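Local structure of putative methyltransferase from antibiotic biosynthesis pathway (Anabaena variabilis ATCC 29413, 3EGE) at residues Ile20-Ala25 with Gly46-Ala51; Ile27-Leu32 with Tyr252-Thr257; Ala39-Gly44 with Glu86-Pro91; Val67-Ala72 with Val78-Gly83; Leu102-Phe107 with Leu153-Leu158. The protein belongs to the methyltransferase superfamily and probably transfers a methyl group from S-adenosylmethionine to an acceptor. All blocks are in the same frame, centred on the assembly; numbering follows the deposited sequence.

Contact 1: Ile20-Ala25 with Gly46-Ala51; sequences IRIVNA and GGYSVA
The phenol end of Y48 overlaps the side chain of I22, and that overlap joins helix 20-30 to helix 47-53 of a Rossmann-like methyltransferase fold. Helix 47-53 follows the glycine-rich turn after strand 37-41, a stretch consistent with the cofactor-binding loop of this family, and G46 sits at its N-cap. The two short helical segments cross at -66°, with their axes 10.8 Å apart at closest approach. Across that separation Y48 supplies the long side chain, and V23 with A51 close the nearer part. With CG beside its backbone N (chi1 -76°), the Y48 ring extends into the gap and meets I22 at about a right angle. I22 CG2 rests 3.6 Å from Y48 CE1, while I22 CD1 comes to 3.3 Å from Y48 OH. That hydroxyl is not left to the hydrocarbon: it is hydrogen-bonded to D186 OD2 and to D19 N, just before the first helix, which fixes the far end of the ring. F178 and F188 pack against I22 as well. The nearest CA atoms, 7.1 Å apart, belong to V23 and A51, both small. A single methyl of V23, the branch beside its backbone N, serves both partners, with CG2 lying 3.8 Å from A51 CB and also 3.8 Å from Y48 CE1.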
# COMPACT_ATOMS: atom_id res chain seq x y z
N ILE A 20 10.94 -6.33 -3.32
CA ILE A 20 10.80 -7.61 -4.04
C ILE A 20 9.91 -8.63 -3.30
O ILE A 20 9.31 -9.50 -3.92
CB ILE A 20 12.19 -8.24 -4.39
CG1 ILE A 20 12.06 -9.28 -5.53
CG2 ILE A 20 12.87 -8.84 -3.13
CD1 ILE A 20 13.41 -9.98 -5.93
N ARG A 21 9.86 -8.53 -1.97
CA ARG A 21 9.00 -9.40 -1.15
C ARG A 21 7.52 -9.07 -1.32
O ARG A 21 6.69 -9.98 -1.31
CB ARG A 21 9.42 -9.35 0.31
CG ARG A 21 10.74 -10.04 0.49
CD ARG A 21 11.38 -9.70 1.76
NE ARG A 21 11.78 -8.28 1.83
CZ ARG A 21 12.51 -7.76 2.81
NH1 ARG A 21 13.01 -8.53 3.77
NH2 ARG A 21 12.79 -6.47 2.80
N ILE A 22 7.22 -7.79 -1.50
CA ILE A 22 5.86 -7.37 -1.80
C ILE A 22 5.50 -7.83 -3.23
O ILE A 22 4.44 -8.43 -3.42
CB ILE A 22 5.65 -5.86 -1.59
CG1 ILE A 22 5.91 -5.51 -0.12
CG2 ILE A 22 4.22 -5.48 -2.00
CD1 ILE A 22 5.68 -4.06 0.24
N VAL A 23 6.42 -7.63 -4.19
CA VAL A 23 6.20 -8.06 -5.59
C VAL A 23 5.98 -9.58 -5.67
O VAL A 23 5.04 -10.01 -6.34
CB VAL A 23 7.38 -7.66 -6.54
CG1 VAL A 23 7.15 -8.20 -7.94
CG2 VAL A 23 7.58 -6.14 -6.53
N ASN A 24 6.84 -10.36 -5.02
CA ASN A 24 6.70 -11.83 -4.96
C ASN A 24 5.35 -12.27 -4.35
O ASN A 24 4.73 -13.21 -4.84
CB ASN A 24 7.87 -12.49 -4.19
CG ASN A 24 9.24 -12.36 -4.89
OD1 ASN A 24 9.33 -12.08 -6.07
ND2 ASN A 24 10.30 -12.56 -4.12
N ALA A 25 4.93 -11.56 -3.30
CA ALA A 25 3.62 -11.77 -2.65
C ALA A 25 2.47 -11.54 -3.63
O ALA A 25 1.58 -12.38 -3.75
CB ALA A 25 3.47 -10.85 -1.41
N GLY A 46 3.52 4.32 -10.06
CA GLY A 46 3.75 3.23 -11.01
C GLY A 46 4.94 2.34 -10.72
O GLY A 46 5.32 1.54 -11.58
N GLY A 47 5.53 2.47 -9.53
CA GLY A 47 6.65 1.63 -9.13
C GLY A 47 6.31 0.15 -9.19
O GLY A 47 7.05 -0.62 -9.80
N TYR A 48 5.19 -0.23 -8.57
CA TYR A 48 4.70 -1.63 -8.61
C TYR A 48 4.23 -2.09 -10.01
O TYR A 48 4.42 -3.27 -10.38
CB TYR A 48 3.68 -1.91 -7.50
CG TYR A 48 4.38 -2.07 -6.17
CD1 TYR A 48 4.96 -3.31 -5.80
CD2 TYR A 48 4.55 -0.97 -5.31
CE1 TYR A 48 5.67 -3.45 -4.56
CE2 TYR A 48 5.25 -1.10 -4.09
CZ TYR A 48 5.80 -2.34 -3.72
OH TYR A 48 6.48 -2.47 -2.53
N SER A 49 3.66 -1.15 -10.77
CA SER A 49 3.25 -1.37 -12.17
C SER A 49 4.45 -1.81 -13.00
O SER A 49 4.39 -2.85 -13.69
CB SER A 49 2.63 -0.09 -12.78
OG SER A 49 1.65 0.49 -11.91
N VAL A 50 5.55 -1.06 -12.89
CA VAL A 50 6.80 -1.38 -13.61
C VAL A 50 7.46 -2.64 -13.06
O VAL A 50 7.92 -3.48 -13.84
CB VAL A 50 7.83 -0.18 -13.57
CG1 VAL A 50 9.20 -0.60 -14.17
CG2 VAL A 50 7.23 1.04 -14.30
N ALA A 51 7.49 -2.76 -11.74
CA ALA A 51 8.04 -3.94 -11.05
C ALA A 51 7.33 -5.24 -11.50
O ALA A 51 7.99 -6.23 -11.81
CB ALA A 51 7.95 -3.74 -9.50

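Contact 2: Ile27-Leu32 with Tyr252-Thr257; sequences INLLNL and YRFIYT
R253 NH1, one residue before the F254 ring that L29 touches, is gripped by two groups: it donates to Y252 O (2.9 Å, N-H...O angle 152°) and forms a salt bridge with D249 OD1. The carbonyl oxygen lies in the guanidinium plane, yet NH1 stands above the carbonyl plane. Across the contact itself everything is apolar, and it illustrates how one leucine can bind a helix to a strand by giving each methyl its own main partner. L29 CD2 sits almost exactly over the centre of one face of the Y256 ring, 3.7 Å from its centroid and 4° off the normal, a CH-pi contact of nearly ideal shape. Y256 holds its ring there with CG between the backbone N and the carbonyl carbon (chi1 59°). The other methyl, L29 CD1, reaches F254 CG at 3.5 Å and approaches that ring obliquely. The backbone of L29 is tied down too, through its O and T125 OG1. In the fold, helix 20-30 lies here against the antiparallel strand 252-258, which hydrogen-bonds to strand 126-131 along one edge and strand 172-181 along the other; L29 also rests on V127, while helix 158-169 packs against I255.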
# COMPACT_ATOMS: atom_id res chain seq x y z
N ILE A 27 2.69 -11.41 -7.02
CA ILE A 27 2.85 -12.41 -8.08
C ILE A 27 2.27 -13.77 -7.67
O ILE A 27 1.59 -14.40 -8.47
CB ILE A 27 4.35 -12.55 -8.53
CG1 ILE A 27 4.81 -11.29 -9.28
CG2 ILE A 27 4.58 -13.78 -9.44
CD1 ILE A 27 4.17 -11.06 -10.66
N ASN A 28 2.52 -14.19 -6.42
CA ASN A 28 2.02 -15.49 -5.93
C ASN A 28 0.49 -15.52 -5.82
O ASN A 28 -0.14 -16.49 -6.25
CB ASN A 28 2.74 -15.92 -4.64
CG ASN A 28 4.24 -16.20 -4.88
OD1 ASN A 28 4.64 -16.74 -5.92
ND2 ASN A 28 5.07 -15.83 -3.90
N LEU A 29 -0.10 -14.43 -5.30
CA LEU A 29 -1.56 -14.32 -5.23
C LEU A 29 -2.26 -14.24 -6.61
O LEU A 29 -3.40 -14.70 -6.76
CB LEU A 29 -1.98 -13.13 -4.35
CG LEU A 29 -1.70 -13.31 -2.84
CD1 LEU A 29 -2.04 -12.03 -2.08
CD2 LEU A 29 -2.47 -14.54 -2.26
N LEU A 30 -1.58 -13.63 -7.58
CA LEU A 30 -2.11 -13.49 -8.94
C LEU A 30 -2.11 -14.82 -9.65
O LEU A 30 -3.06 -15.12 -10.39
CB LEU A 30 -1.30 -12.47 -9.77
CG LEU A 30 -1.52 -10.99 -9.49
CD1 LEU A 30 -0.47 -10.19 -10.25
CD2 LEU A 30 -2.94 -10.50 -9.85
N ASN A 31 -1.03 -15.58 -9.47
CA ASN A 31 -0.87 -16.90 -10.05
C ASN A 31 -1.23 -16.93 -11.56
O ASN A 31 -2.05 -17.72 -12.01
CB ASN A 31 -1.68 -17.90 -9.23
CG ASN A 31 -1.45 -19.33 -9.68
OD1 ASN A 31 -0.31 -19.72 -9.95
ND2 ASN A 31 -2.52 -20.09 -9.82
N LEU A 32 -0.64 -16.00 -12.29
CA LEU A 32 -0.87 -15.83 -13.72
C LEU A 32 0.35 -16.28 -14.51
O LEU A 32 1.46 -16.15 -14.03
CB LEU A 32 -1.15 -14.36 -14.04
CG LEU A 32 -2.52 -13.82 -13.66
CD1 LEU A 32 -2.54 -12.30 -13.83
CD2 LEU A 32 -3.65 -14.48 -14.49
N TYR A 252 -1.18 -4.75 8.13
CA TYR A 252 -1.19 -4.85 6.67
C TYR A 252 -1.71 -6.24 6.30
O TYR A 252 -1.29 -7.26 6.88
CB TYR A 252 0.17 -4.57 6.05
CG TYR A 252 0.60 -3.13 6.22
CD1 TYR A 252 1.29 -2.72 7.39
CD2 TYR A 252 0.30 -2.18 5.25
CE1 TYR A 252 1.71 -1.38 7.58
CE2 TYR A 252 0.71 -0.81 5.40
CZ TYR A 252 1.42 -0.42 6.58
OH TYR A 252 1.83 0.90 6.80
N ARG A 253 -2.62 -6.24 5.32
CA ARG A 253 -3.33 -7.44 4.89
C ARG A 253 -3.55 -7.51 3.38
O ARG A 253 -3.89 -6.50 2.74
CB ARG A 253 -4.74 -7.42 5.52
CG ARG A 253 -4.83 -7.49 7.03
CD ARG A 253 -4.56 -8.92 7.53
NE ARG A 253 -4.61 -9.00 8.98
CZ ARG A 253 -3.67 -8.57 9.83
NH1 ARG A 253 -2.56 -8.02 9.42
NH2 ARG A 253 -3.86 -8.70 11.13
N PHE A 254 -3.36 -8.70 2.82
CA PHE A 254 -3.75 -8.97 1.43
C PHE A 254 -5.18 -9.50 1.50
O PHE A 254 -5.45 -10.45 2.24
CB PHE A 254 -2.86 -10.00 0.73
CG PHE A 254 -1.56 -9.46 0.27
CD1 PHE A 254 -1.50 -8.66 -0.86
CD2 PHE A 254 -0.37 -9.75 0.95
CE1 PHE A 254 -0.26 -8.15 -1.33
CE2 PHE A 254 0.88 -9.22 0.51
CZ PHE A 254 0.93 -8.43 -0.64
N ILE A 255 -6.10 -8.82 0.81
CA ILE A 255 -7.47 -9.29 0.58
C ILE A 255 -7.43 -9.76 -0.89
O ILE A 255 -6.94 -9.02 -1.76
CB ILE A 255 -8.56 -8.20 0.66
CG1 ILE A 255 -8.74 -7.65 2.06
CG2 ILE A 255 -9.91 -8.78 0.29
CD1 ILE A 255 -9.82 -6.54 2.03
N TYR A 256 -7.95 -10.96 -1.15
CA TYR A 256 -7.95 -11.54 -2.48
C TYR A 256 -9.06 -12.54 -2.73
O TYR A 256 -9.50 -13.25 -1.82
CB TYR A 256 -6.59 -12.20 -2.78
CG TYR A 256 -6.23 -13.30 -1.82
CD1 TYR A 256 -5.62 -13.02 -0.60
CD2 TYR A 256 -6.50 -14.65 -2.13
CE1 TYR A 256 -5.28 -14.03 0.31
CE2 TYR A 256 -6.16 -15.68 -1.21
CZ TYR A 256 -5.55 -15.36 0.00
OH TYR A 256 -5.23 -16.34 0.92
N THR A 257 -9.50 -12.57 -3.99
CA THR A 257 -10.50 -13.52 -4.45
C THR A 257 -9.88 -14.90 -4.69
O THR A 257 -8.69 -15.05 -4.99
CB THR A 257 -11.19 -13.07 -5.73
OG1 THR A 257 -10.20 -12.70 -6.68
CG2 THR A 257 -12.11 -11.89 -5.46

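Contact 3: Ala39-Gly44 with Glu86-Pro91; sequences ADIGAG and ENLALP
A39 and I41, in the last residues of strand 37-41, run past L90 and L88 of the irregular segment 86-91 in the opposite direction, and each facing pair holds its CA atoms 8.9 Å apart. That spacing is too great for strand pairing, and the two backbones are joined by side chains instead. Here an irregular segment is seated on a Rossmann-type sheet by side chains alone. I41 and L88 meet tip to tip: I41 CD1 lies 3.8 Å from L88 CD2 and equally far from L88 CD1, so the isoleucine methyl is received in the fork of the leucine. Its bent chain (chi1 -49°, chi2 -55°) delivers CD1 to that place. One step back along the strand, the short A39 offers CB alone, and L90 CD1 approaches it at 4.1 Å, a looser touch. All four residues are buried, and this face of the strand is hydrocarbon. D40, between them, points to the other face, where OD2 is hydrogen-bonded to S49 OG. Beyond I41 the chain enters the glycine-rich turn through G42 and G44, probably part of the cofactor site as in related enzymes. Strand 37-41 is flanked in the sheet by strands 58-62 and 97-101, and helix 110-120 completes the hydrophobic layer, with I120 touching A39 and L88, and M117 touching I41.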
# COMPACT_ATOMS: atom_id res chain seq x y z
N ALA A 39 -4.69 -5.11 -14.43
CA ALA A 39 -5.03 -3.71 -14.20
C ALA A 39 -4.48 -3.40 -12.81
O ALA A 39 -4.61 -4.23 -11.89
CB ALA A 39 -6.50 -3.48 -14.25
N ASP A 40 -3.81 -2.24 -12.69
CA ASP A 40 -3.27 -1.71 -11.42
C ASP A 40 -4.09 -0.44 -11.16
O ASP A 40 -3.89 0.61 -11.83
CB ASP A 40 -1.76 -1.42 -11.54
CG ASP A 40 -1.12 -0.95 -10.21
OD1 ASP A 40 -1.79 -0.87 -9.15
OD2 ASP A 40 0.10 -0.65 -10.24
N ILE A 41 -5.04 -0.56 -10.22
CA ILE A 41 -5.99 0.52 -9.91
C ILE A 41 -5.42 1.28 -8.73
O ILE A 41 -5.20 0.71 -7.67
CB ILE A 41 -7.41 -0.04 -9.61
CG1 ILE A 41 -7.88 -1.05 -10.71
CG2 ILE A 41 -8.42 1.12 -9.40
CD1 ILE A 41 -7.83 -0.51 -12.19
N GLY A 42 -5.18 2.57 -8.93
CA GLY A 42 -4.54 3.44 -7.96
C GLY A 42 -3.06 3.11 -8.04
O GLY A 42 -2.45 2.72 -7.05
N ALA A 43 -2.49 3.26 -9.23
CA ALA A 43 -1.10 2.90 -9.50
C ALA A 43 -0.09 3.85 -8.84
O ALA A 43 1.10 3.48 -8.68
CB ALA A 43 -0.86 2.82 -11.02
N GLY A 44 -0.55 5.06 -8.51
CA GLY A 44 0.27 6.08 -7.88
C GLY A 44 1.44 6.43 -8.77
O GLY A 44 1.23 6.79 -9.92
N GLU A 86 -13.63 4.47 -9.65
CA GLU A 86 -15.09 4.27 -9.82
C GLU A 86 -15.62 4.29 -11.26
O GLU A 86 -16.82 4.00 -11.49
CB GLU A 86 -15.91 5.26 -8.96
CG GLU A 86 -15.84 6.77 -9.31
CD GLU A 86 -14.70 7.56 -8.62
OE1 GLU A 86 -13.82 6.93 -7.97
OE2 GLU A 86 -14.70 8.83 -8.75
N ASN A 87 -14.77 4.69 -12.21
CA ASN A 87 -15.12 4.78 -13.61
C ASN A 87 -13.88 4.54 -14.48
O ASN A 87 -13.19 5.49 -14.91
CB ASN A 87 -15.77 6.13 -13.89
CG ASN A 87 -16.22 6.27 -15.34
OD1 ASN A 87 -16.62 5.29 -16.01
ND2 ASN A 87 -16.17 7.50 -15.85
N LEU A 88 -13.59 3.26 -14.69
CA LEU A 88 -12.46 2.83 -15.49
C LEU A 88 -12.83 2.87 -16.97
O LEU A 88 -13.91 2.42 -17.34
CB LEU A 88 -12.02 1.42 -15.08
CG LEU A 88 -11.67 1.20 -13.59
CD1 LEU A 88 -11.43 -0.32 -13.30
CD2 LEU A 88 -10.46 2.01 -13.14
N ALA A 89 -11.94 3.42 -17.80
CA ALA A 89 -12.12 3.48 -19.27
C ALA A 89 -11.84 2.12 -19.97
O ALA A 89 -12.10 1.96 -21.14
CB ALA A 89 -11.25 4.54 -19.87
N LEU A 90 -11.37 1.13 -19.22
CA LEU A 90 -10.99 -0.16 -19.73
C LEU A 90 -12.24 -0.97 -20.08
O LEU A 90 -13.20 -0.91 -19.34
CB LEU A 90 -10.18 -0.91 -18.65
CG LEU A 90 -8.93 -0.21 -18.10
CD1 LEU A 90 -8.32 -1.06 -16.98
CD2 LEU A 90 -7.94 0.10 -19.24
N PRO A 91 -12.23 -1.69 -21.22
CA PRO A 91 -13.42 -2.48 -21.54
C PRO A 91 -13.73 -3.63 -20.58
O PRO A 91 -12.92 -3.99 -19.73
CB PRO A 91 -13.11 -3.05 -22.95
CG PRO A 91 -12.00 -2.22 -23.46
CD PRO A 91 -11.21 -1.84 -22.27

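Contact 4: Val67-Ala72 with Val78-Gly83; sequences VMRQQA and VEWFTG
In R69 a first torsion of -178° sets CG trans to the backbone nitrogen, and W80 has its own CG similarly placed (chi1 -155°); together they lay the arginine's aliphatic stem over one face of the indole. R69 CG stands 3.7 Å from the centroid of the five-membered ring, a CH-pi contact, and R69 CB approaches W80 NE1 at 3.5 Å. A72 CB comes over the same indole at its benzo end, 4.3 Å from W80 CZ3. The arginine chain bends at its CG-CD bond, and the guanidinium reaches T82 instead. R69 NE and NH2 both donate to T82 OG1, each at 3.3 Å, and the oxygen lies at the edge of the group, near its plane. Both bonds are weak. The helix and strand belong to a beta-alpha-beta unit with strand 58-62, at the sheet's outer edge. Since the guanidinium and indole planes are 69° apart, the charge does not stack flat on the ring: the methylenes do the packing, while the charged end shares one hydroxyl at an exposed surface.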
# COMPACT_ATOMS: atom_id res chain seq x y z
N VAL A 67 -0.08 14.56 -11.79
CA VAL A 67 1.30 14.70 -11.29
C VAL A 67 1.98 13.32 -11.33
O VAL A 67 2.87 13.13 -12.16
CB VAL A 67 1.31 15.29 -9.82
CG1 VAL A 67 2.68 15.14 -9.13
CG2 VAL A 67 0.85 16.76 -9.81
N MSE A 68 1.51 12.37 -10.51
CA MSE A 68 2.07 10.99 -10.41
C MSE A 68 2.23 10.21 -11.77
O MSE A 68 2.98 9.23 -11.81
CB MSE A 68 1.32 10.13 -9.35
CG MSE A 68 1.70 10.37 -7.85
SE MSE A 68 0.43 9.52 -6.44
CE MSE A 68 1.54 9.57 -4.81
N ARG A 69 1.55 10.64 -12.85
CA ARG A 69 1.78 10.08 -14.21
C ARG A 69 3.17 10.51 -14.70
O ARG A 69 3.94 9.69 -15.20
CB ARG A 69 0.76 10.59 -15.27
CG ARG A 69 0.95 9.98 -16.72
CD ARG A 69 0.52 10.88 -17.89
NE ARG A 69 -0.93 11.05 -18.11
CZ ARG A 69 -1.47 11.91 -18.99
NH1 ARG A 69 -0.71 12.69 -19.77
NH2 ARG A 69 -2.80 11.99 -19.10
N GLN A 70 3.44 11.82 -14.61
CA GLN A 70 4.72 12.43 -15.03
C GLN A 70 5.89 11.83 -14.24
O GLN A 70 6.88 11.39 -14.82
CB GLN A 70 4.65 13.96 -14.90
CG GLN A 70 3.59 14.61 -15.85
CD GLN A 70 3.03 15.95 -15.37
OE1 GLN A 70 3.47 16.51 -14.36
NE2 GLN A 70 2.04 16.47 -16.09
N GLN A 71 5.75 11.76 -12.91
CA GLN A 71 6.72 11.06 -12.04
C GLN A 71 6.52 9.52 -12.21
O GLN A 71 5.96 8.84 -11.33
CB GLN A 71 6.58 11.48 -10.54
CG GLN A 71 7.25 12.83 -10.14
CD GLN A 71 6.65 14.07 -10.81
OE1 GLN A 71 5.47 14.11 -11.18
NE2 GLN A 71 7.47 15.12 -10.93
N ALA A 72 6.97 8.99 -13.36
CA ALA A 72 6.82 7.55 -13.68
C ALA A 72 7.70 7.11 -14.86
O ALA A 72 7.82 7.82 -15.86
CB ALA A 72 5.35 7.20 -13.96
N VAL A 78 3.75 -1.28 -19.83
CA VAL A 78 2.86 -0.54 -18.94
C VAL A 78 2.10 0.49 -19.79
O VAL A 78 2.71 1.23 -20.55
CB VAL A 78 3.62 0.15 -17.77
CG1 VAL A 78 2.65 0.89 -16.84
CG2 VAL A 78 4.41 -0.87 -16.96
N GLU A 79 0.76 0.49 -19.69
CA GLU A 79 -0.09 1.51 -20.34
C GLU A 79 -0.69 2.39 -19.25
O GLU A 79 -1.32 1.88 -18.34
CB GLU A 79 -1.19 0.90 -21.22
CG GLU A 79 -0.67 0.01 -22.40
CD GLU A 79 0.24 0.71 -23.39
OE1 GLU A 79 0.39 1.95 -23.39
OE2 GLU A 79 0.85 -0.00 -24.21
N TRP A 80 -0.52 3.70 -19.38
CA TRP A 80 -0.99 4.65 -18.37
C TRP A 80 -2.33 5.31 -18.72
O TRP A 80 -2.50 5.91 -19.82
CB TRP A 80 0.07 5.72 -18.10
CG TRP A 80 -0.10 6.27 -16.75
CD1 TRP A 80 -0.97 7.27 -16.35
CD2 TRP A 80 0.54 5.80 -15.57
NE1 TRP A 80 -0.85 7.48 -15.00
CE2 TRP A 80 0.06 6.58 -14.48
CE3 TRP A 80 1.52 4.81 -15.32
CZ2 TRP A 80 0.50 6.40 -13.16
CZ3 TRP A 80 1.95 4.62 -13.99
CH2 TRP A 80 1.44 5.41 -12.93
N PHE A 81 -3.26 5.21 -17.78
CA PHE A 81 -4.59 5.81 -17.85
C PHE A 81 -4.82 6.74 -16.64
O PHE A 81 -4.64 6.31 -15.49
CB PHE A 81 -5.67 4.72 -17.83
CG PHE A 81 -5.57 3.76 -18.97
CD1 PHE A 81 -4.73 2.65 -18.90
CD2 PHE A 81 -6.30 3.97 -20.14
CE1 PHE A 81 -4.63 1.73 -19.98
CE2 PHE A 81 -6.20 3.07 -21.23
CZ PHE A 81 -5.37 1.95 -21.14
N THR A 82 -5.19 7.99 -16.92
CA THR A 82 -5.56 8.95 -15.88
C THR A 82 -7.08 8.88 -15.69
O THR A 82 -7.84 9.13 -16.61
CB THR A 82 -5.09 10.42 -16.16
OG1 THR A 82 -3.66 10.44 -16.32
CG2 THR A 82 -5.47 11.34 -14.98
N GLY A 83 -7.50 8.52 -14.49
CA GLY A 83 -8.92 8.39 -14.19
C GLY A 83 -9.10 7.87 -12.78
O GLY A 83 -8.12 7.51 -12.13

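Contact 5: Leu102-Phe107 with Leu153-Leu158; sequences LAIHHF and LRFLPL
F155, traced outward from CB, turns its ring against the loop that follows strand 97-101, at the C-terminal end of a parallel strand of the Rossmann-like methyltransferase fold. F155 CG meets H105 CB at 3.6 Å, and from there the ring spreads with one face to that carbon, F155 CD2 lying 3.7 Å from H105 CB. F155 CE1, across the ring, faces the backbone, 3.7 Å from H105 CA. H105 CB sits over the centre of the ring, 10° off its normal, in a CH-pi contact. The imidazole does not share in it: with CG between the backbone N and the carbonyl carbon (chi1 64°), it leads away and meets the F131 ring edge-to-face. F155 itself holds CG opposite its backbone nitrogen (chi1 -166°), which carries the ring toward the 3-10 turn 104-106. Its carbonyl oxygen is hydrogen-bonded to R134 NH2, while Q161 of helix 158-169 touches both F155 and I104. At the tip, F155 CZ reaches I104 CG1 at 3.8 Å and I104 CD1 at 4.0 Å.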
# COMPACT_ATOMS: atom_id res chain seq x y z
N LEU A 102 -1.94 -0.69 -1.65
CA LEU A 102 -2.05 0.43 -0.69
C LEU A 102 -2.65 1.70 -1.34
O LEU A 102 -2.07 2.78 -1.27
CB LEU A 102 -0.71 0.71 0.01
CG LEU A 102 -0.13 -0.42 0.89
CD1 LEU A 102 1.29 -0.00 1.32
CD2 LEU A 102 -1.00 -0.74 2.13
N ALA A 103 -3.81 1.51 -1.96
CA ALA A 103 -4.53 2.56 -2.69
C ALA A 103 -6.02 2.67 -2.41
O ALA A 103 -6.52 3.78 -2.40
CB ALA A 103 -4.32 2.37 -4.20
N ILE A 104 -6.72 1.54 -2.16
CA ILE A 104 -8.20 1.52 -2.03
C ILE A 104 -8.79 2.47 -0.99
O ILE A 104 -9.95 2.88 -1.11
CB ILE A 104 -8.82 0.06 -1.88
CG1 ILE A 104 -8.48 -0.62 -0.52
CG2 ILE A 104 -8.38 -0.83 -3.02
CD1 ILE A 104 -9.32 -1.94 -0.23
N HIS A 105 -8.00 2.77 0.04
CA HIS A 105 -8.35 3.77 1.07
C HIS A 105 -8.44 5.19 0.55
O HIS A 105 -9.05 6.02 1.22
CB HIS A 105 -7.43 3.70 2.29
CG HIS A 105 -6.00 4.02 2.03
ND1 HIS A 105 -5.16 3.18 1.32
CD2 HIS A 105 -5.23 5.05 2.45
CE1 HIS A 105 -3.95 3.71 1.28
NE2 HIS A 105 -3.97 4.84 1.96
N HIS A 106 -7.86 5.45 -0.63
CA HIS A 106 -7.97 6.72 -1.30
C HIS A 106 -9.18 6.80 -2.25
O HIS A 106 -9.43 7.88 -2.78
CB HIS A 106 -6.71 7.03 -2.09
CG HIS A 106 -5.47 7.11 -1.26
ND1 HIS A 106 -5.38 7.90 -0.14
CD2 HIS A 106 -4.25 6.54 -1.43
CE1 HIS A 106 -4.17 7.78 0.38
NE2 HIS A 106 -3.46 6.97 -0.39
N PHE A 107 -9.93 5.72 -2.46
CA PHE A 107 -11.08 5.75 -3.37
C PHE A 107 -12.31 6.36 -2.68
O PHE A 107 -12.56 6.10 -1.50
CB PHE A 107 -11.43 4.35 -3.94
CG PHE A 107 -10.28 3.61 -4.62
CD1 PHE A 107 -9.10 4.24 -5.04
CD2 PHE A 107 -10.45 2.26 -4.92
CE1 PHE A 107 -8.07 3.50 -5.67
CE2 PHE A 107 -9.43 1.52 -5.56
CZ PHE A 107 -8.25 2.15 -5.94
N LEU A 153 -6.90 5.04 10.97
CA LEU A 153 -8.15 4.68 11.64
C LEU A 153 -9.41 5.18 10.93
O LEU A 153 -10.51 4.69 11.20
CB LEU A 153 -8.10 5.12 13.13
CG LEU A 153 -9.17 4.62 14.09
CD1 LEU A 153 -9.11 3.11 14.24
CD2 LEU A 153 -9.04 5.33 15.44
N ARG A 154 -9.27 6.15 10.02
CA ARG A 154 -10.39 6.63 9.19
C ARG A 154 -10.94 5.58 8.25
O ARG A 154 -12.12 5.58 7.96
CB ARG A 154 -10.01 7.89 8.39
CG ARG A 154 -9.87 9.14 9.26
CD ARG A 154 -9.77 10.44 8.45
NE ARG A 154 -8.44 10.70 7.87
CZ ARG A 154 -8.01 10.40 6.63
NH1 ARG A 154 -8.78 9.77 5.72
NH2 ARG A 154 -6.76 10.73 6.28
N PHE A 155 -10.09 4.66 7.79
CA PHE A 155 -10.52 3.64 6.85
C PHE A 155 -11.27 2.49 7.53
O PHE A 155 -11.18 2.33 8.70
CB PHE A 155 -9.30 3.14 6.03
CG PHE A 155 -9.66 2.32 4.81
CD1 PHE A 155 -10.68 2.75 3.92
CD2 PHE A 155 -8.96 1.15 4.52
CE1 PHE A 155 -11.02 1.97 2.81
CE2 PHE A 155 -9.27 0.40 3.40
CZ PHE A 155 -10.31 0.82 2.54
N LEU A 156 -12.07 1.76 6.75
CA LEU A 156 -12.91 0.67 7.19
C LEU A 156 -12.21 -0.53 7.83
O LEU A 156 -11.10 -0.88 7.45
CB LEU A 156 -13.65 0.06 5.99
CG LEU A 156 -14.64 0.86 5.16
CD1 LEU A 156 -15.07 -0.01 3.99
CD2 LEU A 156 -15.81 1.29 6.02
N PRO A 157 -12.89 -1.18 8.80
CA PRO A 157 -12.42 -2.45 9.33
C PRO A 157 -12.24 -3.52 8.21
O PRO A 157 -12.98 -3.50 7.22
CB PRO A 157 -13.56 -2.88 10.26
CG PRO A 157 -14.13 -1.61 10.72
CD PRO A 157 -14.10 -0.73 9.51
N LEU A 158 -11.28 -4.42 8.40
CA LEU A 158 -10.96 -5.47 7.41
C LEU A 158 -12.19 -6.30 7.01
O LEU A 158 -12.34 -6.63 5.84
CB LEU A 158 -9.86 -6.41 7.92
CG LEU A 158 -9.18 -7.30 6.86
CD1 LEU A 158 -8.29 -6.46 5.95
CD2 LEU A 158 -8.38 -8.39 7.57

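Read together, the five contacts show chemistry following position in the fold. Contact 3 is fully buried and purely aliphatic, beside the interior strand 37-41, whereas contact 4 lies on the surface at edge strand 78-81 and alone adds weak polar bonds between its segments. Contacts 1, 2 and 5 are partly buried and, like contact 4, pack on aromatic rings, but without polar bonds between their segments. Helix 20-30 serves contacts 1 and 2, which meet where A25 CB packs on F254 CZ. Contact 1 is joined to contact 3 by S49 and D40. Contacts 3 and 4 adjoin around the glycine-rich turn, where W80 touches A43 and G44; contact 5 approaches the turn through A103 at G42.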